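Local coordinates for protein putative polyketide cyclase (Bacillus cereus, PDB 3K0Z) that is of unknown function but, as a putative lipoprotein of the SnoaL-like polyketide cyclase family, probably holds a small hydrophobic molecule in a pocket of its NTF2-like fold, at residues P26-K31 / L100-D105; F43-D48 / E52-Q57; K20-D25 / E35-A40; P91-E96 / K120-F125; E98-L101 / K106-A109. All blocks are in the same frame, centred on the assembly; numbering follows the deposited sequence. Where two conformers were deposited one is given.

Interaction 1 (P26-K31 / L100-D105)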
# COMPACT_ATOMS: atom_id res chain seq x y z
N PRO A 26 -3.56 -7.92 -18.82
CA PRO A 26 -4.18 -8.25 -20.11
C PRO A 26 -4.69 -9.66 -20.26
O PRO A 26 -5.52 -9.92 -21.13
CB PRO A 26 -3.04 -8.03 -21.11
CG PRO A 26 -2.07 -7.19 -20.45
CD PRO A 26 -2.19 -7.43 -18.99
N SER A 27 -4.22 -10.56 -19.41
CA SER A 27 -4.58 -11.95 -19.48
C SER A 27 -5.93 -12.20 -18.84
O SER A 27 -6.53 -13.22 -19.12
CB SER A 27 -3.49 -12.79 -18.81
OG SER A 27 -3.58 -12.70 -17.40
N LEU A 28 -6.42 -11.28 -18.01
CA LEU A 28 -7.75 -11.45 -17.41
C LEU A 28 -8.81 -11.25 -18.50
O LEU A 28 -8.67 -10.36 -19.33
CB LEU A 28 -7.95 -10.45 -16.26
CG LEU A 28 -7.01 -10.59 -15.06
CD1 LEU A 28 -7.20 -9.46 -14.05
CD2 LEU A 28 -7.22 -11.91 -14.39
N SER A 29 -9.85 -12.08 -18.50
CA SER A 29 -10.98 -11.88 -19.39
C SER A 29 -11.69 -10.59 -19.00
O SER A 29 -11.58 -10.09 -17.86
CB SER A 29 -11.98 -13.03 -19.27
OG SER A 29 -12.75 -12.85 -18.08
N GLN A 30 -12.44 -10.03 -19.94
CA GLN A 30 -13.25 -8.86 -19.61
C GLN A 30 -14.09 -9.06 -18.38
O GLN A 30 -14.19 -8.15 -17.57
CB GLN A 30 -14.23 -8.55 -20.73
CG GLN A 30 -13.68 -7.72 -21.76
CD GLN A 30 -13.38 -6.34 -21.24
OE1 GLN A 30 -12.22 -5.91 -21.22
NE2 GLN A 30 -14.44 -5.64 -20.79
N LYS A 31 -14.76 -10.20 -18.29
CA LYS A 31 -15.60 -10.49 -17.15
C LYS A 31 -14.77 -10.56 -15.89
O LYS A 31 -15.16 -9.99 -14.87
CB LYS A 31 -16.39 -11.78 -17.35
CG LYS A 31 -17.00 -12.29 -16.04
CD LYS A 31 -18.06 -13.27 -16.19
CE LYS A 31 -18.86 -13.44 -14.91
NZ LYS A 31 -18.02 -13.94 -13.77
N LEU A 100 -5.76 1.95 -9.32
CA LEU A 100 -6.15 0.57 -9.14
C LEU A 100 -5.30 -0.35 -10.01
O LEU A 100 -5.30 -0.22 -11.26
CB LEU A 100 -7.62 0.43 -9.53
CG LEU A 100 -8.46 -0.59 -8.83
CD1 LEU A 100 -8.56 -0.25 -7.27
CD2 LEU A 100 -9.83 -0.73 -9.52
N LEU A 101 -4.61 -1.31 -9.39
CA LEU A 101 -3.70 -2.27 -10.11
C LEU A 101 -4.30 -3.67 -9.99
O LEU A 101 -4.44 -4.21 -8.87
CB LEU A 101 -2.30 -2.26 -9.52
CG LEU A 101 -1.83 -0.82 -9.29
CD1 LEU A 101 -0.48 -0.82 -8.46
CD2 LEU A 101 -1.75 -0.06 -10.63
N VAL A 102 -4.67 -4.26 -11.13
CA VAL A 102 -5.44 -5.52 -11.13
C VAL A 102 -4.64 -6.66 -11.77
O VAL A 102 -4.34 -6.60 -12.93
CB VAL A 102 -6.80 -5.33 -11.80
CG1 VAL A 102 -7.61 -6.59 -11.70
CG2 VAL A 102 -7.57 -4.09 -11.17
N VAL A 103 -4.32 -7.72 -11.00
CA VAL A 103 -3.49 -8.80 -11.52
C VAL A 103 -3.73 -10.09 -10.79
O VAL A 103 -3.84 -10.09 -9.57
CB VAL A 103 -1.99 -8.41 -11.49
CG1 VAL A 103 -1.43 -8.22 -10.03
CG2 VAL A 103 -1.12 -9.44 -12.32
N GLY A 104 -3.86 -11.18 -11.53
CA GLY A 104 -4.15 -12.49 -10.94
C GLY A 104 -5.46 -12.39 -10.14
O GLY A 104 -6.45 -12.02 -10.69
N ASP A 105 -5.42 -12.69 -8.83
CA ASP A 105 -6.59 -12.57 -7.97
C ASP A 105 -6.46 -11.42 -6.98
O ASP A 105 -7.20 -11.38 -6.01
CB ASP A 105 -6.74 -13.85 -7.15
CG ASP A 105 -7.11 -15.03 -7.99
OD1 ASP A 105 -7.78 -14.84 -9.03
OD2 ASP A 105 -6.74 -16.15 -7.58

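Interaction 2 (F43-D48 / E52-Q57)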
# COMPACT_ATOMS: atom_id res chain seq x y z
N PHE A 43 -16.42 -1.49 -2.58
CA PHE A 43 -15.70 -1.40 -1.35
C PHE A 43 -15.40 0.07 -1.03
O PHE A 43 -15.63 0.52 0.10
CB PHE A 43 -14.39 -2.23 -1.41
CG PHE A 43 -13.76 -2.52 -0.05
CD1 PHE A 43 -14.47 -3.19 0.95
CD2 PHE A 43 -12.43 -2.20 0.19
CE1 PHE A 43 -13.85 -3.46 2.19
CE2 PHE A 43 -11.82 -2.54 1.41
CZ PHE A 43 -12.54 -3.15 2.39
N TYR A 44 -14.91 0.84 -2.00
CA TYR A 44 -14.66 2.27 -1.72
C TYR A 44 -15.95 3.13 -1.70
O TYR A 44 -15.96 4.16 -1.02
CB TYR A 44 -13.47 2.86 -2.52
CG TYR A 44 -12.28 2.00 -2.20
CD1 TYR A 44 -11.72 2.02 -0.92
CD2 TYR A 44 -11.81 1.07 -3.10
CE1 TYR A 44 -10.72 1.13 -0.54
CE2 TYR A 44 -10.77 0.20 -2.75
CZ TYR A 44 -10.24 0.24 -1.47
OH TYR A 44 -9.26 -0.64 -1.12
N ALA A 45 -17.01 2.70 -2.38
CA ALA A 45 -18.35 3.31 -2.17
C ALA A 45 -18.79 3.17 -0.70
O ALA A 45 -19.33 4.09 -0.12
CB ALA A 45 -19.42 2.72 -3.10
N PHE A 46 -18.54 2.00 -0.11
CA PHE A 46 -18.89 1.80 1.26
C PHE A 46 -18.07 2.74 2.14
O PHE A 46 -18.60 3.44 2.99
CB PHE A 46 -18.68 0.36 1.69
CG PHE A 46 -18.82 0.19 3.16
CD1 PHE A 46 -20.06 0.33 3.76
CD2 PHE A 46 -17.71 -0.01 3.95
CE1 PHE A 46 -20.20 0.23 5.15
CE2 PHE A 46 -17.82 -0.12 5.33
CZ PHE A 46 -19.06 0.01 5.93
N TRP A 47 -16.75 2.78 1.95
CA TRP A 47 -15.95 3.70 2.76
C TRP A 47 -16.35 5.14 2.53
O TRP A 47 -16.28 5.95 3.47
CB TRP A 47 -14.48 3.52 2.51
CG TRP A 47 -13.94 2.17 3.00
CD1 TRP A 47 -13.37 1.20 2.25
CD2 TRP A 47 -13.96 1.67 4.36
NE1 TRP A 47 -13.01 0.14 3.04
CE2 TRP A 47 -13.38 0.39 4.34
CE3 TRP A 47 -14.40 2.19 5.59
CZ2 TRP A 47 -13.20 -0.38 5.50
CZ3 TRP A 47 -14.25 1.42 6.76
CH2 TRP A 47 -13.66 0.14 6.69
N ASP A 48 -16.79 5.49 1.31
CA ASP A 48 -17.21 6.87 1.06
C ASP A 48 -18.56 7.20 1.70
O ASP A 48 -18.77 8.32 2.15
CB ASP A 48 -17.24 7.11 -0.43
CG ASP A 48 -17.48 8.58 -0.81
OD1 ASP A 48 -16.82 9.51 -0.30
OD2 ASP A 48 -18.38 8.81 -1.61
N GLU A 52 -24.30 0.28 4.64
CA GLU A 52 -24.04 -1.11 5.04
C GLU A 52 -24.61 -2.18 4.11
O GLU A 52 -24.09 -3.28 4.07
CB GLU A 52 -24.51 -1.36 6.47
CG GLU A 52 -23.73 -0.54 7.51
CD GLU A 52 -24.17 -0.87 8.96
OE1 GLU A 52 -25.09 -1.69 9.12
OE2 GLU A 52 -23.56 -0.34 9.90
N GLU A 53 -25.62 -1.85 3.31
CA GLU A 53 -26.17 -2.81 2.36
C GLU A 53 -25.15 -3.19 1.27
O GLU A 53 -25.31 -4.21 0.61
CB GLU A 53 -27.47 -2.32 1.77
CG GLU A 53 -27.38 -1.13 0.80
CD GLU A 53 -27.52 0.22 1.49
OE1 GLU A 53 -27.37 0.33 2.77
OE2 GLU A 53 -27.77 1.20 0.73
N LEU A 54 -24.10 -2.40 1.10
CA LEU A 54 -23.01 -2.73 0.14
C LEU A 54 -22.17 -3.90 0.61
O LEU A 54 -21.58 -4.66 -0.19
CB LEU A 54 -22.10 -1.51 -0.09
CG LEU A 54 -22.69 -0.36 -0.91
CD1 LEU A 54 -21.71 0.74 -0.90
CD2 LEU A 54 -23.05 -0.84 -2.39
N ILE A 55 -22.06 -4.05 1.91
CA ILE A 55 -21.14 -5.07 2.45
C ILE A 55 -21.35 -6.50 1.91
O ILE A 55 -20.43 -7.10 1.36
CB ILE A 55 -21.10 -5.02 4.00
CG1 ILE A 55 -20.46 -3.71 4.45
CG2 ILE A 55 -20.32 -6.21 4.59
CD1 ILE A 55 -20.58 -3.43 5.92
N PRO A 56 -22.55 -7.05 2.04
CA PRO A 56 -22.70 -8.36 1.46
C PRO A 56 -22.61 -8.42 -0.07
O PRO A 56 -22.54 -9.52 -0.62
CB PRO A 56 -24.10 -8.78 1.93
CG PRO A 56 -24.77 -7.57 2.38
CD PRO A 56 -23.77 -6.56 2.70
N GLN A 57 -22.63 -7.29 -0.76
CA GLN A 57 -22.44 -7.34 -2.20
C GLN A 57 -20.96 -7.27 -2.55
O GLN A 57 -20.60 -7.42 -3.71
CB GLN A 57 -23.18 -6.20 -2.88
CG GLN A 57 -24.70 -6.18 -2.63
CD GLN A 57 -25.35 -4.96 -3.21
OE1 GLN A 57 -25.50 -4.86 -4.41
NE2 GLN A 57 -25.77 -4.02 -2.35

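Interaction 3 (K20-D25 / E35-A40)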
# COMPACT_ATOMS: atom_id res chain seq x y z
N LYS A 20 -9.00 6.96 -10.88
CA LYS A 20 -8.42 8.01 -11.68
C LYS A 20 -7.39 7.44 -12.65
O LYS A 20 -7.15 8.02 -13.71
CB LYS A 20 -7.77 9.08 -10.81
CG LYS A 20 -8.75 9.85 -9.98
CD LYS A 20 -8.18 11.22 -9.58
CE LYS A 20 -8.89 11.75 -8.34
NZ LYS A 20 -10.34 11.39 -8.29
N ALA A 21 -6.77 6.32 -12.28
CA ALA A 21 -5.80 5.59 -13.12
C ALA A 21 -5.97 4.10 -12.82
O ALA A 21 -6.36 3.73 -11.70
CB ALA A 21 -4.37 6.06 -12.84
N MSE A 22 -5.73 3.25 -13.81
CA MSE A 22 -5.80 1.81 -13.62
C MSE A 22 -4.83 1.09 -14.50
O MSE A 22 -4.62 1.50 -15.64
CB MSE A 22 -7.17 1.26 -14.06
CG MSE A 22 -8.24 1.37 -13.11
SE MSE A 22 -9.86 0.40 -13.69
CE MSE A 22 -10.31 1.27 -15.13
N THR A 23 -4.30 -0.02 -13.99
CA THR A 23 -3.55 -0.96 -14.76
C THR A 23 -4.18 -2.35 -14.57
O THR A 23 -4.30 -2.87 -13.45
CB THR A 23 -2.07 -0.96 -14.31
OG1 THR A 23 -1.52 0.34 -14.50
CG2 THR A 23 -1.27 -1.98 -15.09
N ILE A 24 -4.61 -2.94 -15.68
CA ILE A 24 -5.21 -4.26 -15.65
C ILE A 24 -4.42 -5.29 -16.46
O ILE A 24 -4.15 -5.11 -17.65
CB ILE A 24 -6.64 -4.26 -16.15
CG1 ILE A 24 -7.47 -3.14 -15.47
CG2 ILE A 24 -7.22 -5.65 -15.92
CD1 ILE A 24 -8.90 -2.91 -16.04
N ASP A 25 -4.09 -6.39 -15.79
CA ASP A 25 -3.44 -7.58 -16.38
C ASP A 25 -4.21 -7.97 -17.65
O ASP A 25 -5.39 -8.28 -17.57
CB ASP A 25 -3.55 -8.67 -15.30
CG ASP A 25 -3.09 -10.06 -15.71
OD1 ASP A 25 -2.77 -10.35 -16.89
OD2 ASP A 25 -3.12 -10.91 -14.79
N GLU A 35 -15.33 -7.83 -12.76
CA GLU A 35 -15.82 -8.15 -11.44
C GLU A 35 -14.83 -7.75 -10.30
O GLU A 35 -15.23 -7.41 -9.19
CB GLU A 35 -16.27 -9.60 -11.39
CG GLU A 35 -15.15 -10.58 -11.36
CD GLU A 35 -15.57 -12.01 -11.73
OE1 GLU A 35 -16.76 -12.24 -11.99
OE2 GLU A 35 -14.66 -12.90 -11.75
N MSE A 36 -13.54 -7.75 -10.59
CA MSE A 36 -12.55 -7.28 -9.64
C MSE A 36 -12.61 -5.76 -9.48
O MSE A 36 -12.56 -5.25 -8.34
CB MSE A 36 -11.16 -7.75 -10.09
CG MSE A 36 -11.01 -9.22 -9.95
SE MSE A 36 -9.42 -9.88 -10.83
CE MSE A 36 -8.11 -9.63 -9.34
N VAL A 37 -12.74 -5.03 -10.58
CA VAL A 37 -12.82 -3.55 -10.50
C VAL A 37 -14.12 -3.15 -9.77
O VAL A 37 -14.10 -2.29 -8.90
CB VAL A 37 -12.73 -2.89 -11.90
CG1 VAL A 37 -13.12 -1.46 -11.84
CG2 VAL A 37 -11.30 -3.04 -12.45
N HIS A 38 -15.23 -3.82 -10.08
CA HIS A 38 -16.50 -3.53 -9.46
C HIS A 38 -16.47 -3.82 -7.96
O HIS A 38 -17.06 -3.09 -7.20
CB HIS A 38 -17.61 -4.33 -10.14
CG HIS A 38 -18.00 -3.78 -11.47
ND1 HIS A 38 -19.08 -4.25 -12.19
CD2 HIS A 38 -17.49 -2.75 -12.19
CE1 HIS A 38 -19.18 -3.56 -13.32
NE2 HIS A 38 -18.23 -2.63 -13.33
N ALA A 39 -15.78 -4.86 -7.53
CA ALA A 39 -15.69 -5.13 -6.08
C ALA A 39 -14.95 -3.99 -5.42
O ALA A 39 -15.31 -3.52 -4.33
CB ALA A 39 -14.97 -6.48 -5.83
N ALA A 40 -13.90 -3.52 -6.07
CA ALA A 40 -13.13 -2.38 -5.53
C ALA A 40 -14.00 -1.16 -5.47
O ALA A 40 -13.99 -0.47 -4.48
CB ALA A 40 -11.93 -2.11 -6.39

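Interaction 4 (P91-E96 / K120-F125)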
# COMPACT_ATOMS: atom_id res chain seq x y z
N PRO A 91 -17.17 13.73 10.32
CA PRO A 91 -18.28 13.39 9.45
C PRO A 91 -18.16 13.96 8.03
O PRO A 91 -18.70 13.37 7.11
CB PRO A 91 -19.50 13.97 10.18
CG PRO A 91 -18.97 15.01 11.06
CD PRO A 91 -17.55 14.64 11.40
N ASN A 92 -17.49 15.09 7.85
CA ASN A 92 -17.26 15.59 6.49
C ASN A 92 -16.00 14.93 5.92
O ASN A 92 -14.90 15.52 5.97
CB ASN A 92 -17.11 17.09 6.47
CG ASN A 92 -16.99 17.64 5.07
OD1 ASN A 92 -17.51 17.05 4.11
ND2 ASN A 92 -16.28 18.76 4.93
N ILE A 93 -16.19 13.74 5.37
CA ILE A 93 -15.13 12.91 4.82
C ILE A 93 -15.58 12.27 3.49
O ILE A 93 -16.75 11.93 3.35
CB ILE A 93 -14.73 11.76 5.83
CG1 ILE A 93 -13.38 11.14 5.42
CG2 ILE A 93 -15.89 10.70 5.96
CD1 ILE A 93 -12.18 12.10 5.55
N HIS A 94 -14.62 12.11 2.57
CA HIS A 94 -14.87 11.65 1.21
C HIS A 94 -13.69 10.80 0.77
O HIS A 94 -12.53 11.16 1.05
CB HIS A 94 -15.01 12.89 0.31
CG HIS A 94 -16.03 13.86 0.83
ND1 HIS A 94 -17.37 13.73 0.56
CD2 HIS A 94 -15.91 14.92 1.66
CE1 HIS A 94 -18.03 14.69 1.18
NE2 HIS A 94 -17.17 15.43 1.86
N CYS A 95 -13.98 9.71 0.05
CA CYS A 95 -12.96 8.75 -0.40
C CYS A 95 -12.95 8.67 -1.93
O CYS A 95 -14.01 8.52 -2.52
CB CYS A 95 -13.33 7.37 0.16
SG CYS A 95 -12.22 6.05 -0.36
N GLU A 96 -11.76 8.78 -2.54
CA GLU A 96 -11.56 8.64 -3.98
C GLU A 96 -10.47 7.60 -4.26
O GLU A 96 -9.55 7.43 -3.46
CB GLU A 96 -11.15 9.98 -4.55
CG GLU A 96 -12.26 10.99 -4.56
CD GLU A 96 -11.96 12.15 -5.55
OE1 GLU A 96 -10.95 12.86 -5.40
OE2 GLU A 96 -12.74 12.32 -6.52
N LYS A 120 -10.20 23.12 9.70
CA LYS A 120 -8.95 22.65 9.10
C LYS A 120 -9.22 21.61 8.02
O LYS A 120 -10.16 20.82 8.13
CB LYS A 120 -8.03 22.06 10.19
CG LYS A 120 -7.40 23.08 11.16
N LYS A 121 -8.37 21.60 6.99
CA LYS A 121 -8.42 20.62 5.91
C LYS A 121 -7.87 19.26 6.33
O LYS A 121 -6.81 19.18 6.95
CB LYS A 121 -7.62 21.11 4.69
N ILE A 122 -8.60 18.20 5.97
CA ILE A 122 -8.21 16.83 6.18
C ILE A 122 -7.83 16.32 4.80
O ILE A 122 -8.57 16.52 3.84
CB ILE A 122 -9.37 15.96 6.73
CG1 ILE A 122 -9.72 16.38 8.15
CG2 ILE A 122 -9.02 14.47 6.74
CD1 ILE A 122 -8.55 16.34 9.14
N ASP A 123 -6.69 15.67 4.70
CA ASP A 123 -6.23 15.14 3.43
C ASP A 123 -5.15 14.12 3.72
O ASP A 123 -4.06 14.48 4.12
CB ASP A 123 -5.66 16.24 2.55
CG ASP A 123 -5.26 15.74 1.14
OD1 ASP A 123 -5.32 14.51 0.81
OD2 ASP A 123 -4.90 16.63 0.35
N PHE A 124 -5.48 12.84 3.59
CA PHE A 124 -4.53 11.77 3.83
C PHE A 124 -4.79 10.64 2.86
O PHE A 124 -5.88 10.55 2.28
CB PHE A 124 -4.54 11.26 5.30
CG PHE A 124 -5.82 10.55 5.70
CD1 PHE A 124 -6.93 11.29 6.15
CD2 PHE A 124 -5.92 9.17 5.62
CE1 PHE A 124 -8.11 10.64 6.49
CE2 PHE A 124 -7.11 8.53 5.98
CZ PHE A 124 -8.20 9.27 6.43
N PHE A 125 -3.80 9.78 2.71
CA PHE A 125 -3.91 8.66 1.79
C PHE A 125 -3.84 7.27 2.43
O PHE A 125 -3.48 7.11 3.61
CB PHE A 125 -2.88 8.81 0.68
CG PHE A 125 -1.52 8.34 1.04
CD1 PHE A 125 -0.64 9.18 1.67
CD2 PHE A 125 -1.09 7.06 0.70
CE1 PHE A 125 0.64 8.78 1.99
CE2 PHE A 125 0.20 6.64 1.02
CZ PHE A 125 1.06 7.54 1.70

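Interaction 5 (E98-L101 / K106-A109)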
# COMPACT_ATOMS: atom_id res chain seq x y z
N GLU A 98 -7.42 6.77 -6.31
CA GLU A 98 -6.38 7.34 -7.13
C GLU A 98 -5.80 6.38 -8.15
O GLU A 98 -5.49 6.77 -9.29
CB GLU A 98 -5.26 7.94 -6.30
CG GLU A 98 -5.70 9.01 -5.33
CD GLU A 98 -6.21 10.26 -6.02
OE1 GLU A 98 -5.65 10.63 -7.06
OE2 GLU A 98 -7.19 10.86 -5.55
N ASP A 99 -5.65 5.12 -7.80
CA ASP A 99 -5.03 4.18 -8.72
C ASP A 99 -5.50 2.77 -8.32
O ASP A 99 -5.74 2.50 -7.14
CB ASP A 99 -3.52 4.36 -8.68
CG ASP A 99 -2.78 3.67 -9.85
OD1 ASP A 99 -3.40 3.16 -10.80
OD2 ASP A 99 -1.52 3.65 -9.78
N LEU A 100 -5.76 1.95 -9.32
CA LEU A 100 -6.15 0.57 -9.14
C LEU A 100 -5.30 -0.35 -10.01
O LEU A 100 -5.30 -0.22 -11.26
CB LEU A 100 -7.62 0.43 -9.53
CG LEU A 100 -8.46 -0.59 -8.83
CD1 LEU A 100 -8.56 -0.25 -7.27
CD2 LEU A 100 -9.83 -0.73 -9.52
N LEU A 101 -4.61 -1.31 -9.39
CA LEU A 101 -3.70 -2.27 -10.11
C LEU A 101 -4.30 -3.67 -9.99
O LEU A 101 -4.44 -4.21 -8.87
CB LEU A 101 -2.30 -2.26 -9.52
CG LEU A 101 -1.83 -0.82 -9.29
CD1 LEU A 101 -0.48 -0.82 -8.46
CD2 LEU A 101 -1.75 -0.06 -10.63
N LYS A 106 -5.57 -10.46 -7.26
CA LYS A 106 -5.25 -9.37 -6.34
C LYS A 106 -5.54 -8.00 -6.95
O LYS A 106 -5.42 -7.78 -8.17
CB LYS A 106 -3.77 -9.48 -5.89
CG LYS A 106 -3.39 -10.74 -5.05
CD LYS A 106 -3.23 -10.49 -3.59
CE LYS A 106 -2.92 -11.79 -2.82
NZ LYS A 106 -1.52 -12.31 -2.88
N VAL A 107 -5.98 -7.08 -6.09
CA VAL A 107 -6.22 -5.69 -6.51
C VAL A 107 -5.48 -4.79 -5.53
O VAL A 107 -5.64 -4.93 -4.34
CB VAL A 107 -7.73 -5.32 -6.50
CG1 VAL A 107 -7.94 -3.80 -6.84
CG2 VAL A 107 -8.50 -6.14 -7.47
N THR A 108 -4.66 -3.87 -6.02
CA THR A 108 -4.07 -2.85 -5.16
C THR A 108 -4.81 -1.57 -5.42
O THR A 108 -4.96 -1.20 -6.59
CB THR A 108 -2.62 -2.60 -5.51
OG1 THR A 108 -1.90 -3.84 -5.42
CG2 THR A 108 -2.04 -1.55 -4.54
N ALA A 109 -5.28 -0.92 -4.37
CA ALA A 109 -5.92 0.39 -4.48
C ALA A 109 -5.13 1.42 -3.71
O ALA A 109 -4.72 1.15 -2.56
CB ALA A 109 -7.41 0.35 -3.93
O HOH W 1 -1.90 -5.29 -7.70

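Interaction 1 (P26-K31 / L100-D105)
The loop that carries the chain from edge strand 22-24 of the sheet to helix 30-49 of this SnoaL-like fold drops L28 onto the end of strand 93-103, where V102 and G104 receive it. L28 is the one residue of 26-31 that reaches the other segment, and its two methyls divide the work. CD1 meets V102 CG1 at 3.7 Å, the two side chains crossing at about a right angle. L28 CD2 lies 3.8 Å from G104 O, resting against the carbonyl of the hairpin turn. V102 has CG1 anti to its backbone N (chi1 -176°), and this is the methyl that meets the leucine. G104 itself has positive phi, and its backbone angles together with those of D105 are close to a type II' turn, a common link in a two-residue beta hairpin.

The surroundings fix both partners. M36 of helix 30-49 touches the side chains of L28 and V102, so the leucine is held between the hairpin end and the helix. Just after it, S29 stands at the N-cap of that helix: its side chain caps a backbone N of the first turn while the E32 carboxylate bonds S29 N, consistent with a capping box. V102 is hydrogen-bonded through its backbone to T23 of the edge strand and to D25 just beyond it.

No hydrogen bond or charge joins 26-31 to 100-105. Between these segments the loop is held by van der Waals contact alone, L28 packing on a buried valine and on the G104 carbonyl.

Interaction 2 (F43-D48 / E52-Q57)
L54 and I55 are the two bumps by which the segment 52-57 fits against A45 and F46 of helix 30-49: L54 fills a notch, while I55 lies on a flat surface, the F46 ring. The notch is a shallow one in the helix surface. L54 CD1 enters it, lying 3.7 Å from A45 CB and 3.5 Å from F46 N, with F46 CB closing the other wall at 4.0 Å. Beside the small A45 the methyl thus reaches the backbone itself.

Over the F46 ring, I55 lays its CG1 in a CH-pi contact, 4.1 Å from the ring centroid and 14° off the normal, displaced somewhat toward the rim; its terminal CD1 runs on to F46 CZ at 3.8 Å. F46 holds CG anti to its backbone N (chi1 171°), which swings the ring out to where the isoleucine passes. F46 CD2, an edge atom of the phenyl, sits over the centre of the W47 ring, so W47 abuts the ring's edge while I55 covers one face. E52 CA approaches the ring more loosely at 4.1 Å from F46 CE1.

Behind this surface, Q57 NE2 bonds E53 O at 3.0 Å in an almost straight line, tying the turn of 52-57 to itself. Around the outside, M16 lies against both A45 and L54, and K80 of helix 76-87 touches E52 and I55. Here a short, weakly bonded helical turn folds back on a long helix, part of the helical layer that packs against the curved sheet in the alpha+beta SnoaL-like fold.

Interaction 3 (K20-D25 / E35-A40)
V37 on helix 30-49 faces M22 and I24 on strand 22-24, the short outer strand of the curved sheet in this NTF2-like fold, so the contact joins the helix to the sheet's edge. All that passes between the segments is apolar. The selenium of M22, a selenomethionine, lies 3.9 Å from V37 CG2 and 4.2 Å from V37 CG1, straddled by both methyls of the valine. Its side chain bends at the last torsion (chi3 -64°) and crosses V37 at about a right angle. I24 stands two residues on, on the same side of the strand; its approach to V37 is long and is doubtful in detail, since I24 was modelled in two conformers.

Polar bonding belongs instead to the strand's other neighbours. Backbone bonds from A21, T23 and D25 stitch the segment parallel to strand 93-103, and K20 makes a salt bridge with E96 on that strand. T23 packs on V103 of the second subunit, placing the strand at the interface; just beyond it D25 comes close to D25 of the second subunit, like charges that a shared proton might ease. V37 sits in a regular helix, with A39 N bonded to E35 O at 3.1 Å and A40 N to M36 O at 3.2 Å.

Interaction 4 (P91-E96 / K120-F125)
Within the curved sheet of the SnoaL-like fold, strands 93-103 and 120-133 are separated by strand 106-117, and I93 reaches past that intervening strand to meet I122 and F124. The touch is made by one methyl. I93 CD1 comes within 4.1 Å of I122 CG2, the two side chains crossing at a slant, and 4.4 Å from F124 CE1, approaching that ring obliquely. I93 sets CG1 anti to its backbone N (chi1 -165°), which extends the branch across the gap but leaves CG2 in the crowded position between N and carbonyl carbon. I122 CG2 in turn lies at the edge of the F124 ring, in its plane, so the three side chains meet one another in a small apolar cluster.

Helices close over this cluster. F86 of helix 76-87 touches I93 and F124, L149 of helix 146-152 touches I122 and F124, and the F124 ring meets F113 of the intervening strand with nearly parallel planes.

The strand's lead-in is polar and tied down separately. N92 is the centre of an inverse gamma turn; its OD1 accepts H94 NE2 at 2.8 Å, with an angle of 150° at the hydrogen, while its ND2 bonds T116.

With no hydrogen bond between the segments, the direct contact is apolar and probably gains from burying carbon, while backbone bonds to 106-117 hold the two strands on either side of it.

Interaction 5 (E98-L101 / K106-A109)
L101 and T108 share a water as well as their backbone bonds: it donates to L101 O at 3.0 Å and bonds T108 OG1 at 2.7 Å. T108 has OG1 anti to its carbonyl carbon (chi1 -56°), which puts the hydroxyl where this water meets it; OG1 also bonds T108 OG1 of the second subunit, so the pair lies at the dimer interface. From L100 on the pairing is regular, the short strand segments running antiparallel at 167°. L101 and T108 are a hydrogen-bonded pair, L101 N to T108 O at 2.8 Å and T108 N to L101 O at 2.9 Å, both nearly straight and in the carbonyl plane. L100 and A109 form the adjacent non-hydrogen-bonded pair, where L100 CA comes within 3.3 Å of T108 O in a CA-H...O contact.

On the face bearing L100, its CD1 rests against both V107 CG1 and A109 CB, at 3.6 Å from each. The exception to the regular pairing is a classic beta bulge, E98 and D99 both facing R110. D99 is paired with K106 of the second subunit, and K106 with D99 of the second subunit.

Helix 30-49 covers the L100 face through V37, A40, M36 and Y44. Strand 22-24 borders 98-101 in the sheet, and strand 120-133 borders 106-109.

In the fold
Interactions 1, 3 and 5 gather at one end of the sheet, with centres 6 to 11 Å apart. The edge strand of interaction 3 bonds directly to strand 93-103, T23 O to V102 N at 2.7 Å for interaction 1 and T23 N to L100 O at 2.9 Å for interaction 5; all three touch the second subunit. Interaction 4 lies about 29 Å, centre to centre, from interaction 1, toward the other end of the same strand. D48 of interaction 2 ties helix 30-49 to interaction 4, its OD1 2.9 Å from C95 N, and Y44 OH packs on A109 CB of interaction 5. Helix 30-49 thus runs along the sheet; in SnoaL-like relatives such a face lines the ligand pocket, and this may hold here.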